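Local structure of glycosyl hydrolases family 31 family protein (Aspergillus niger, 6DRU) at residues G530-T534 with P535-E539. The protein catalyses the hydrolytic release of alpha-xylose from the non-reducing terminal glucose of xyloglucan oligosaccharides. Numbering follows the deposited sequence.
Sequences GNIDT and PEYRE
Thr534 N-caps helix 535-548 of the family 31 TIM-barrel domain: its OG1 accepts a weak bond from Tyr537 N, 3.4 Å away. Thr534 OG1 donates to Asn531 O at 3.0 Å. That carbonyl also accepts from Thr534 N and closes a type I beta turn over Asn531-Thr534. An Asx turn precedes the cap, with Asn531 OD1 accepting from Asp533 N.

Arg538 reaches back from the first turn of the helix. Arg538 N bonds to Thr534 O, 3.1 Å away. CB, CG and CD of Arg538 run past this oxygen, with Arg538 CG 3.3 Å from Thr534 O. The Arg538 chain is extended from CG to NE (chi3 163°), carrying NE to a weak, bent bond with Ile532 O at 3.0 Å, 125° at the hydrogen. Asp533 O sits over one face of the guanidinium. At the tip, Arg538 NH2 donates to a water in the guanidinium plane that also bonds to Asp533 OD1. Asp533 OD2 is held by Tyr563 N and Phe564 N.

The Tyr537 ring lies with one face against Gly530, and Tyr537 OH bonds to Gly518 O. Gly530 CA makes a CH-pi contact, 3.6 Å from the Tyr537 ring centroid and 4° off the normal.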
loop_
_atom_site.group_PDB
_atom_site.type_symbol
_atom_site.label_atom_id
_atom_site.label_comp_id
_atom_site.label_asym_id
_atom_site.label_seq_id
_atom_site.Cartn_x
_atom_site.Cartn_y
_atom_site.Cartn_z
ATOM N N GLY A 530 -26.809 1.102 -39.299
ATOM C CA GLY A 530 -25.735 1.814 -39.954
ATOM C C GLY A 530 -25.643 1.640 -41.453
ATOM O O GLY A 530 -24.733 2.211 -42.067
ATOM N N ASN A 531 -26.545 0.875 -42.065
ATOM C CA ASN A 531 -26.495 0.622 -43.501
ATOM C C ASN A 531 -27.209 1.755 -44.230
ATOM O O ASN A 531 -28.441 1.838 -44.210
ATOM C CB ASN A 531 -27.112 -0.733 -43.834
ATOM C CG ASN A 531 -26.689 -1.244 -45.196
ATOM O OD1 ASN A 531 -26.583 -0.478 -46.155
ATOM N ND2 ASN A 531 -26.434 -2.543 -45.286
ATOM N N ILE A 532 -26.434 2.621 -44.888
ATOM C CA ILE A 532 -26.995 3.786 -45.563
ATOM C C ILE A 532 -27.806 3.421 -46.795
ATOM O O ILE A 532 -28.460 4.294 -47.376
ATOM C CB ILE A 532 -25.878 4.775 -45.953
ATOM C CG1 ILE A 532 -24.889 4.114 -46.914
ATOM C CG2 ILE A 532 -25.148 5.271 -44.716
ATOM C CD1 ILE A 532 -23.966 5.094 -47.600
ATOM N N ASP A 533 -27.779 2.157 -47.213
ATOM C CA ASP A 533 -28.548 1.709 -48.362
ATOM C C ASP A 533 -29.858 1.039 -47.977
ATOM O O ASP A 533 -30.658 0.723 -48.864
ATOM C CB ASP A 533 -27.716 0.747 -49.220
ATOM C CG ASP A 533 -26.533 1.430 -49.881
ATOM O OD1 ASP A 533 -26.677 2.596 -50.307
ATOM O OD2 ASP A 533 -25.460 0.797 -49.984
ATOM N N THR A 534 -30.097 0.812 -46.686
ATOM C CA THR A 534 -31.380 0.229 -46.316
ATOM C C THR A 534 -32.373 1.324 -45.942
ATOM O O THR A 534 -31.985 2.341 -45.356
ATOM C CB THR A 534 -31.224 -0.733 -45.142
ATOM O OG1 THR A 534 -30.826 -0.005 -43.974
ATOM C CG2 THR A 534 -30.184 -1.799 -45.459
ATOM N N PRO A 535 -33.652 1.139 -46.277
ATOM C CA PRO A 535 -34.660 2.130 -45.868
ATOM C C PRO A 535 -34.809 2.242 -44.364
ATOM O O PRO A 535 -35.196 3.307 -43.867
ATOM C CB PRO A 535 -35.948 1.612 -46.525
ATOM C CG PRO A 535 -35.491 0.684 -47.607
ATOM C CD PRO A 535 -34.230 0.065 -47.098
ATOM N N GLU A 536 -34.508 1.172 -43.624
ATOM C CA GLU A 536 -34.661 1.202 -42.173
ATOM C C GLU A 536 -33.728 2.230 -41.547
ATOM O O GLU A 536 -34.155 3.061 -40.738
ATOM C CB GLU A 536 -34.396 -0.185 -41.586
ATOM C CG GLU A 536 -35.456 -1.233 -41.894
ATOM C CD GLU A 536 -35.280 -1.873 -43.262
ATOM O OE1 GLU A 536 -34.439 -1.390 -44.050
ATOM O OE2 GLU A 536 -35.975 -2.873 -43.544
ATOM N N TYR A 537 -32.445 2.192 -41.914
ATOM C CA TYR A 537 -31.497 3.141 -41.344
ATOM C C TYR A 537 -31.623 4.525 -41.967
ATOM O O TYR A 537 -31.336 5.527 -41.301
ATOM C CB TYR A 537 -30.061 2.638 -41.503
ATOM C CG TYR A 537 -29.058 3.599 -40.913
ATOM C CD1 TYR A 537 -28.974 3.781 -39.539
ATOM C CD2 TYR A 537 -28.225 4.353 -41.728
ATOM C CE1 TYR A 537 -28.074 4.668 -38.992
ATOM C CE2 TYR A 537 -27.320 5.245 -41.188
ATOM C CZ TYR A 537 -27.251 5.397 -39.820
ATOM O OH TYR A 537 -26.355 6.282 -39.274
ATOM N N ARG A 538 -32.030 4.604 -43.235
ATOM C CA ARG A 538 -32.285 5.907 -43.840
ATOM C C ARG A 538 -33.332 6.682 -43.051
ATOM O O ARG A 538 -33.230 7.906 -42.903
ATOM C CB ARG A 538 -32.719 5.733 -45.294
ATOM C CG ARG A 538 -31.574 5.472 -46.255
ATOM C CD ARG A 538 -32.085 4.913 -47.567
ATOM N NE ARG A 538 -31.095 5.028 -48.631
ATOM C CZ ARG A 538 -31.303 4.645 -49.886
ATOM N NH1 ARG A 538 -32.467 4.116 -50.233
ATOM N NH2 ARG A 538 -30.347 4.791 -50.793
ATOM N N GLU A 539 -34.348 5.985 -42.536
ATOM C CA GLU A 539 -35.339 6.639 -41.686
ATOM C C GLU A 539 -34.704 7.140 -40.396
ATOM O O GLU A 539 -34.914 8.290 -39.990
ATOM C CB GLU A 539 -36.483 5.672 -41.380
ATOM C CG GLU A 539 -37.582 6.265 -40.511
ATOM C CD GLU A 539 -38.527 5.213 -39.968
ATOM O OE1 GLU A 539 -38.217 4.009 -40.100
ATOM O OE2 GLU A 539 -39.581 5.588 -39.410
HETATM O O HOH W 1 -27.683 5.393 -50.453
#